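Local coordinates for tube-forming protein in Mycobacterial Envelpe, TiME (Mycolicibacterium smegmatis, PDB 7CU9), which probably forms a tube-like channel spanning the mycobacterial outer envelope, thought to serve protein secretion, at residues Y99-T113 against V125-A138. Sequence-based numbering, arbitrary orientation.
Sequences YHRVVDRTVGCAGQT and VWTFTGGPAGPADA
Tyr-99 and Gly-134 meet through a hydrogen bond, OH to O at 2.7 Å, in which the phenol is the donor and stands 50° out of the carbonyl plane. With CG anti to the backbone N (chi1 177°), the ring reaches from the helix into the loop 130-136. Ala-136 CA lies over one face as a CH-pi contact, 4.2 Å from the ring centroid, while Val-103 CG1 sits over the rim of the opposite face. A water joins His-100 NE2 to Pro-135 O beside this ring, and His-100 ND1 donates almost straight to Asp-104 OD1, fixing the imidazole's rotation.

Apolar contact here is tight: Val-103 CG1 lies 3.4 Å from Ala-133 CB and also presses on Ala-138 CB. Equally close are the methyls Thr-113 CG2 and Val-125 CG1, 3.4 Å apart.

In this PknH-like extracellular domain, helix 92-103 thus packs, through Tyr-99 and Val-103, on the loop joining strands 123-129 and 137-144 of the antiparallel sheet and on the start of the latter. The chain then makes two successive type II turns, Thr-106 to Cys-109 and Cys-109 to Gln-112, to enter strand 113-118 alongside strand 123-129.

Backbone pairing begins just ahead of that strand, in the second turn. Phe-128 N donates to Gln-112 O at 2.9 Å, nearly linear at 174°, and Gly-111 N returns a bond to Phe-128 O. Thr-113 and Thr-127 form a non-hydrogen-bonded antiparallel pair whose hydroxyls, OG1 to OG1, are hydrogen-bonded at 2.7 Å.

A sulfur-aromatic contact forms as well: Cys-109 SG, bonded to Cys-46 in a disulfide, approaches the Phe-128 ring obliquely, 3.9 Å from its centroid, whereas Gln-112 O sits at the ring edge.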
ATOM      1  N   TYR B  99     -24.804   8.606 -11.950  1.00 10.12           N
ATOM      2  CA  TYR B  99     -24.393   7.259 -11.486  1.00 10.24           C
ATOM      3  C   TYR B  99     -24.672   6.243 -12.600  1.00 10.66           C
ATOM      4  O   TYR B  99     -23.809   5.406 -12.905  1.00 10.40           O
ATOM      5  CB  TYR B  99     -25.100   6.893 -10.182  1.00 10.44           C
ATOM      6  CG  TYR B  99     -24.775   5.503  -9.704  1.00 10.47           C
ATOM      7  CD1 TYR B  99     -23.538   5.222  -9.154  1.00 10.63           C
ATOM      8  CD2 TYR B  99     -25.681   4.467  -9.846  1.00 10.97           C
ATOM      9  CE1 TYR B  99     -23.208   3.942  -8.738  1.00 10.89           C
ATOM     10  CE2 TYR B  99     -25.369   3.182  -9.436  1.00 10.94           C
ATOM     11  CZ  TYR B  99     -24.130   2.920  -8.877  1.00 11.12           C
ATOM     12  OH  TYR B  99     -23.826   1.648  -8.476  1.00 11.29           O
ATOM     13  N   HIS B 100     -25.850   6.321 -13.216  1.00 11.12           N
ATOM     14  CA  HIS B 100     -26.267   5.353 -14.264  1.00 11.75           C
ATOM     15  C   HIS B 100     -25.504   5.587 -15.569  1.00 11.93           C
ATOM     16  O   HIS B 100     -25.343   4.615 -16.327  1.00 12.42           O
ATOM     17  CB  HIS B 100     -27.793   5.318 -14.393  1.00 12.50           C
ATOM     18  CG  HIS B 100     -28.374   4.418 -13.363  1.00 13.38           C
ATOM     19  ND1 HIS B 100     -28.379   3.043 -13.516  1.00 14.19           N
ATOM     20  CD2 HIS B 100     -28.882   4.665 -12.139  1.00 14.09           C
ATOM     21  CE1 HIS B 100     -28.884   2.489 -12.436  1.00 14.53           C
ATOM     22  NE2 HIS B 100     -29.208   3.462 -11.576  1.00 14.86           N
ATOM     23  N   ARG B 101     -24.983   6.785 -15.826  1.00 11.63           N
ATOM     24  CA  ARG B 101     -24.104   6.986 -17.010  1.00 11.72           C
ATOM     25  C   ARG B 101     -22.793   6.213 -16.804  1.00 11.84           C
ATOM     26  O   ARG B 101     -22.212   5.774 -17.805  1.00 12.70           O
ATOM     27  CB  ARG B 101     -23.917   8.475 -17.311  1.00 12.08           C
ATOM     28  CG  ARG B 101     -25.177   9.115 -17.870  1.00 11.98           C
ATOM     29  CD  ARG B 101     -24.931  10.498 -18.434  1.00 12.02           C
ATOM     30  NE  ARG B 101     -24.638  11.492 -17.408  1.00 11.88           N
ATOM     31  CZ  ARG B 101     -25.543  12.202 -16.735  1.00 11.88           C
ATOM     32  NH1 ARG B 101     -26.837  12.024 -16.940  1.00 12.13           N
ATOM     33  NH2 ARG B 101     -25.143  13.085 -15.838  1.00 11.66           N
ATOM     34  N   VAL B 102     -22.348   6.020 -15.563  1.00 11.71           N
ATOM     35  CA  VAL B 102     -21.186   5.127 -15.279  1.00 12.12           C
ATOM     36  C   VAL B 102     -21.617   3.672 -15.491  1.00 12.67           C
ATOM     37  O   VAL B 102     -20.990   2.980 -16.320  1.00 13.41           O
ATOM     38  CB  VAL B 102     -20.613   5.320 -13.865  1.00 11.84           C
ATOM     39  CG1 VAL B 102     -19.487   4.324 -13.600  1.00 12.10           C
ATOM     40  CG2 VAL B 102     -20.125   6.747 -13.641  1.00 12.07           C
ATOM     41  N   VAL B 103     -22.633   3.214 -14.763  1.00 13.08           N
ATOM     42  CA  VAL B 103     -22.894   1.751 -14.597  1.00 13.72           C
ATOM     43  C   VAL B 103     -23.656   1.186 -15.802  1.00 14.63           C
ATOM     44  O   VAL B 103     -23.398   0.014 -16.136  1.00 16.13           O
ATOM     45  CB  VAL B 103     -23.591   1.441 -13.259  1.00 14.20           C
ATOM     46  CG1 VAL B 103     -22.747   1.894 -12.083  1.00 14.46           C
ATOM     47  CG2 VAL B 103     -24.988   2.018 -13.170  1.00 14.71           C
ATOM     48  N   ASP B 104     -24.538   1.949 -16.448  1.00 14.71           N
ATOM     49  CA  ASP B 104     -25.327   1.432 -17.601  1.00 15.36           C
ATOM     50  C   ASP B 104     -24.407   1.259 -18.813  1.00 15.89           C
ATOM     51  O   ASP B 104     -24.614   0.293 -19.575  1.00 18.36           O
ATOM     52  CB  ASP B 104     -26.505   2.339 -17.961  1.00 15.89           C
ATOM     53  CG  ASP B 104     -27.552   2.482 -16.871  1.00 16.06           C
ATOM     54  OD1 ASP B 104     -27.436   1.799 -15.836  1.00 16.30           O
ATOM     55  OD2 ASP B 104     -28.483   3.287 -17.072  1.00 18.38           O
ATOM     56  N   ARG B 105     -23.424   2.142 -18.996  1.00 14.47           N
ATOM     57  CA  ARG B 105     -22.658   2.249 -20.267  1.00 14.13           C
ATOM     58  C   ARG B 105     -21.434   1.326 -20.244  1.00 13.55           C
ATOM     59  O   ARG B 105     -20.742   1.253 -21.279  1.00 14.10           O
ATOM     60  CB  ARG B 105     -22.275   3.706 -20.524  1.00 14.01           C
ATOM     61  CG  ARG B 105     -23.475   4.637 -20.580  1.00 14.52           C
ATOM     62  CD  ARG B 105     -23.075   6.025 -21.016  1.00 14.80           C
ATOM     63  NE  ARG B 105     -24.245   6.870 -21.163  1.00 15.54           N
ATOM     64  CZ  ARG B 105     -24.210   8.156 -21.490  1.00 15.82           C
ATOM     65  NH1 ARG B 105     -23.055   8.764 -21.693  1.00 16.48           N
ATOM     66  NH2 ARG B 105     -25.342   8.831 -21.603  1.00 16.32           N
ATOM     67  N   THR B 106     -21.187   0.643 -19.124  1.00 13.34           N
ATOM     68  CA  THR B 106     -19.996  -0.226 -18.930  1.00 13.18           C
ATOM     69  C   THR B 106     -20.406  -1.693 -18.761  1.00 14.29           C
ATOM     70  O   THR B 106     -19.525  -2.514 -18.454  1.00 14.08           O
ATOM     71  CB  THR B 106     -19.149   0.262 -17.750  1.00 12.70           C
ATOM     72  OG1 THR B 106     -20.003   0.363 -16.612  1.00 12.58           O
ATOM     73  CG2 THR B 106     -18.479   1.588 -18.035  1.00 12.58           C
ATOM     74  N   VAL B 107     -21.678  -2.027 -18.969  1.00 15.51           N
ATOM     75  CA  VAL B 107     -22.120  -3.451 -18.987  1.00 16.98           C
ATOM     76  C   VAL B 107     -21.411  -4.112 -20.172  1.00 17.21           C
ATOM     77  O   VAL B 107     -21.541  -3.599 -21.303  1.00 18.92           O
ATOM     78  CB  VAL B 107     -23.653  -3.582 -19.059  1.00 17.87           C
ATOM     79  CG1 VAL B 107     -24.094  -5.037 -19.150  1.00 18.49           C
ATOM     80  CG2 VAL B 107     -24.324  -2.902 -17.877  1.00 18.30           C
ATOM     81  N   GLY B 108     -20.626  -5.154 -19.900  1.00 17.05           N
ATOM     82  CA  GLY B 108     -19.820  -5.856 -20.915  1.00 16.38           C
ATOM     83  C   GLY B 108     -18.338  -5.533 -20.828  1.00 15.83           C
ATOM     84  O   GLY B 108     -17.553  -6.213 -21.511  1.00 16.19           O
ATOM     85  N   CYS B 109     -17.933  -4.538 -20.034  1.00 14.28           N
ATOM     86  CA  CYS B 109     -16.499  -4.181 -19.892  1.00 13.77           C
ATOM     87  C   CYS B 109     -15.774  -5.260 -19.079  1.00 13.41           C
ATOM     88  O   CYS B 109     -14.627  -5.589 -19.433  1.00 13.06           O
ATOM     89  CB  CYS B 109     -16.318  -2.816 -19.243  1.00 13.51           C
ATOM     90  SG  CYS B 109     -14.578  -2.311 -19.151  1.00 13.32           S
ATOM     91  N   ALA B 110     -16.403  -5.794 -18.028  1.00 13.45           N
ATOM     92  CA  ALA B 110     -15.792  -6.836 -17.169  1.00 13.52           C
ATOM     93  C   ALA B 110     -15.336  -7.996 -18.062  1.00 13.78           C
ATOM     94  O   ALA B 110     -16.151  -8.482 -18.874  1.00 14.22           O
ATOM     95  CB  ALA B 110     -16.757  -7.303 -16.111  1.00 13.65           C
ATOM     96  N   GLY B 111     -14.069  -8.384 -17.944  1.00 13.63           N
ATOM     97  CA  GLY B 111     -13.489  -9.502 -18.709  1.00 13.91           C
ATOM     98  C   GLY B 111     -12.806  -9.048 -19.984  1.00 13.95           C
ATOM     99  O   GLY B 111     -12.169  -9.896 -20.638  1.00 14.88           O
ATOM    100  N   GLN B 112     -12.891  -7.758 -20.329  1.00 13.54           N
ATOM    101  CA  GLN B 112     -12.297  -7.212 -21.573  1.00 13.91           C
ATOM    102  C   GLN B 112     -10.906  -6.637 -21.301  1.00 14.15           C
ATOM    103  O   GLN B 112     -10.691  -6.006 -20.242  1.00 13.81           O
ATOM    104  CB  GLN B 112     -13.193  -6.139 -22.193  1.00 14.28           C
ATOM    105  CG  GLN B 112     -14.529  -6.686 -22.670  1.00 14.54           C
ATOM    106  CD  GLN B 112     -14.349  -7.757 -23.718  1.00 15.12           C
ATOM    107  OE1 GLN B 112     -13.681  -7.548 -24.724  1.00 16.84           O
ATOM    108  NE2 GLN B 112     -14.930  -8.918 -23.477  1.00 14.85           N
ATOM    109  N   THR B 113     -10.003  -6.847 -22.252  1.00 14.94           N
ATOM    110  CA  THR B 113      -8.706  -6.149 -22.360  1.00 16.00           C
ATOM    111  C   THR B 113      -8.815  -5.204 -23.551  1.00 16.06           C
ATOM    112  O   THR B 113      -9.311  -5.637 -24.607  1.00 16.30           O
ATOM    113  CB  THR B 113      -7.548  -7.142 -22.504  1.00 16.39           C
ATOM    114  OG1 THR B 113      -7.558  -7.981 -21.349  1.00 17.12           O
ATOM    115  CG2 THR B 113      -6.204  -6.465 -22.641  1.00 16.95           C
ATOM    116  N   VAL B 125      -2.318  -0.836 -22.331  1.00 17.82           N
ATOM    117  CA  VAL B 125      -3.294  -1.953 -22.464  1.00 16.65           C
ATOM    118  C   VAL B 125      -3.753  -2.320 -21.055  1.00 15.65           C
ATOM    119  O   VAL B 125      -2.886  -2.562 -20.196  1.00 14.98           O
ATOM    120  CB  VAL B 125      -2.687  -3.152 -23.211  1.00 17.06           C
ATOM    121  CG1 VAL B 125      -3.649  -4.329 -23.263  1.00 16.97           C
ATOM    122  CG2 VAL B 125      -2.241  -2.749 -24.607  1.00 17.41           C
ATOM    123  N   TRP B 126      -5.067  -2.297 -20.830  1.00 14.67           N
ATOM    124  CA  TRP B 126      -5.680  -2.538 -19.501  1.00 14.40           C
ATOM    125  C   TRP B 126      -6.693  -3.673 -19.597  1.00 13.92           C
ATOM    126  O   TRP B 126      -7.447  -3.719 -20.587  1.00 13.80           O
ATOM    127  CB  TRP B 126      -6.334  -1.262 -18.965  1.00 14.44           C
ATOM    128  CG  TRP B 126      -5.354  -0.191 -18.608  1.00 14.79           C
ATOM    129  CD1 TRP B 126      -4.882   0.791 -19.428  1.00 15.36           C
ATOM    130  CD2 TRP B 126      -4.714   0.005 -17.334  1.00 14.50           C
ATOM    131  NE1 TRP B 126      -4.004   1.591 -18.749  1.00 15.93           N
ATOM    132  CE2 TRP B 126      -3.879   1.135 -17.464  1.00 15.34           C
ATOM    133  CE3 TRP B 126      -4.773  -0.646 -16.098  1.00 14.43           C
ATOM    134  CZ2 TRP B 126      -3.113   1.619 -16.404  1.00 14.94           C
ATOM    135  CZ3 TRP B 126      -4.011  -0.173 -15.054  1.00 14.45           C
ATOM    136  CH2 TRP B 126      -3.194   0.947 -15.206  1.00 14.61           C
ATOM    137  N   THR B 127      -6.708  -4.526 -18.576  1.00 13.53           N
ATOM    138  CA  THR B 127      -7.687  -5.623 -18.387  1.00 13.71           C
ATOM    139  C   THR B 127      -8.655  -5.221 -17.276  1.00 13.12           C
ATOM    140  O   THR B 127      -8.192  -4.939 -16.147  1.00 12.73           O
ATOM    141  CB  THR B 127      -6.983  -6.941 -18.060  1.00 14.63           C
ATOM    142  OG1 THR B 127      -6.127  -7.218 -19.171  1.00 15.28           O
ATOM    143  CG2 THR B 127      -7.955  -8.074 -17.827  1.00 15.00           C
ATOM    144  N   PHE B 128      -9.948  -5.219 -17.583  1.00 12.56           N
ATOM    145  CA  PHE B 128     -11.018  -4.749 -16.673  1.00 12.62           C
ATOM    146  C   PHE B 128     -11.715  -5.935 -16.014  1.00 12.92           C
ATOM    147  O   PHE B 128     -12.041  -6.920 -16.703  1.00 13.58           O
ATOM    148  CB  PHE B 128     -12.010  -3.889 -17.448  1.00 12.43           C
ATOM    149  CG  PHE B 128     -11.418  -2.588 -17.912  1.00 12.48           C
ATOM    150  CD1 PHE B 128     -10.734  -2.503 -19.113  1.00 12.69           C
ATOM    151  CD2 PHE B 128     -11.514  -1.451 -17.127  1.00 12.49           C
ATOM    152  CE1 PHE B 128     -10.166  -1.306 -19.520  1.00 13.05           C
ATOM    153  CE2 PHE B 128     -10.947  -0.256 -17.538  1.00 12.71           C
ATOM    154  CZ  PHE B 128     -10.275  -0.183 -18.732  1.00 12.83           C
ATOM    155  N   THR B 129     -11.966  -5.819 -14.712  1.00 13.00           N
ATOM    156  CA  THR B 129     -12.765  -6.789 -13.929  1.00 13.87           C
ATOM    157  C   THR B 129     -13.689  -6.017 -12.990  1.00 14.18           C
ATOM    158  O   THR B 129     -13.330  -4.902 -12.571  1.00 13.43           O
ATOM    159  CB  THR B 129     -11.858  -7.772 -13.182  1.00 14.48           C
ATOM    160  OG1 THR B 129     -11.041  -7.029 -12.282  1.00 15.50           O
ATOM    161  CG2 THR B 129     -10.983  -8.581 -14.111  1.00 15.01           C
ATOM    162  N   GLY B 130     -14.839  -6.596 -12.666  1.00 14.83           N
ATOM    163  CA  GLY B 130     -15.768  -5.995 -11.697  1.00 15.87           C
ATOM    164  C   GLY B 130     -17.097  -6.712 -11.698  1.00 17.18           C
ATOM    165  O   GLY B 130     -17.548  -7.120 -12.789  1.00 19.21           O
ATOM    166  N   GLY B 131     -17.691  -6.865 -10.514  1.00 17.97           N
ATOM    167  CA  GLY B 131     -19.028  -7.453 -10.343  1.00 18.30           C
ATOM    168  C   GLY B 131     -20.098  -6.474 -10.808  1.00 18.77           C
ATOM    169  O   GLY B 131     -19.796  -5.333 -11.162  1.00 17.97           O
ATOM    170  N   PRO B 132     -21.380  -6.889 -10.827  1.00 18.94           N
ATOM    171  CA  PRO B 132     -22.471  -5.980 -11.162  1.00 18.78           C
ATOM    172  C   PRO B 132     -22.522  -4.806 -10.176  1.00 18.20           C
ATOM    173  O   PRO B 132     -22.254  -4.996  -9.004  1.00 18.35           O
ATOM    174  CB  PRO B 132     -23.734  -6.848 -11.058  1.00 19.74           C
ATOM    175  CG  PRO B 132     -23.229  -8.269 -11.164  1.00 20.44           C
ATOM    176  CD  PRO B 132     -21.846  -8.257 -10.549  1.00 19.97           C
ATOM    177  N   ALA B 133     -22.841  -3.616 -10.683  1.00 17.66           N
ATOM    178  CA  ALA B 133     -23.018  -2.391  -9.875  1.00 17.23           C
ATOM    179  C   ALA B 133     -24.166  -2.597  -8.884  1.00 16.75           C
ATOM    180  O   ALA B 133     -25.143  -3.302  -9.229  1.00 17.05           O
ATOM    181  CB  ALA B 133     -23.273  -1.217 -10.781  1.00 17.20           C
ATOM    182  N   GLY B 134     -24.039  -2.008  -7.697  1.00 16.00           N
ATOM    183  CA  GLY B 134     -25.131  -1.889  -6.719  1.00 15.68           C
ATOM    184  C   GLY B 134     -26.047  -0.721  -7.071  1.00 15.74           C
ATOM    185  O   GLY B 134     -25.852  -0.047  -8.085  1.00 15.45           O
ATOM    186  N   PRO B 135     -27.094  -0.473  -6.254  1.00 15.70           N
ATOM    187  CA  PRO B 135     -27.985   0.667  -6.463  1.00 15.45           C
ATOM    188  C   PRO B 135     -27.275   2.029  -6.411  1.00 14.53           C
ATOM    189  O   PRO B 135     -27.708   2.940  -7.107  1.00 15.05           O
ATOM    190  CB  PRO B 135     -28.990   0.575  -5.303  1.00 16.22           C
ATOM    191  CG  PRO B 135     -28.924  -0.866  -4.849  1.00 16.54           C
ATOM    192  CD  PRO B 135     -27.511  -1.326  -5.130  1.00 16.43           C
ATOM    193  N   ALA B 136     -26.233   2.148  -5.583  1.00 13.47           N
ATOM    194  CA  ALA B 136     -25.562   3.440  -5.300  1.00 12.89           C
ATOM    195  C   ALA B 136     -24.053   3.270  -5.099  1.00 12.37           C
ATOM    196  O   ALA B 136     -23.410   4.237  -4.665  1.00 11.46           O
ATOM    197  CB  ALA B 136     -26.207   4.075  -4.094  1.00 12.99           C
ATOM    198  N   ASP B 137     -23.511   2.097  -5.428  1.00 11.95           N
ATOM    199  CA  ASP B 137     -22.076   1.770  -5.247  1.00 12.27           C
ATOM    200  C   ASP B 137     -21.645   0.866  -6.396  1.00 12.25           C
ATOM    201  O   ASP B 137     -22.264  -0.193  -6.571  1.00 11.88           O
ATOM    202  CB  ASP B 137     -21.822   1.084  -3.906  1.00 12.67           C
ATOM    203  CG  ASP B 137     -22.143   1.948  -2.704  1.00 13.08           C
ATOM    204  OD1 ASP B 137     -23.342   2.065  -2.364  1.00 13.84           O
ATOM    205  OD2 ASP B 137     -21.195   2.486  -2.113  1.00 13.83           O
ATOM    206  N   ALA B 138     -20.625   1.273  -7.146  1.00 12.15           N
ATOM    207  CA  ALA B 138     -20.057   0.482  -8.258  1.00 12.40           C
ATOM    208  C   ALA B 138     -18.535   0.468  -8.113  1.00 12.63           C
ATOM    209  O   ALA B 138     -17.925   1.553  -8.069  1.00 12.98           O
ATOM    210  CB  ALA B 138     -20.494   1.038  -9.586  1.00 12.62           C
TER
HETATM  211  O   HOH W   1     -29.772   3.368  -8.775  1.00 26.00           O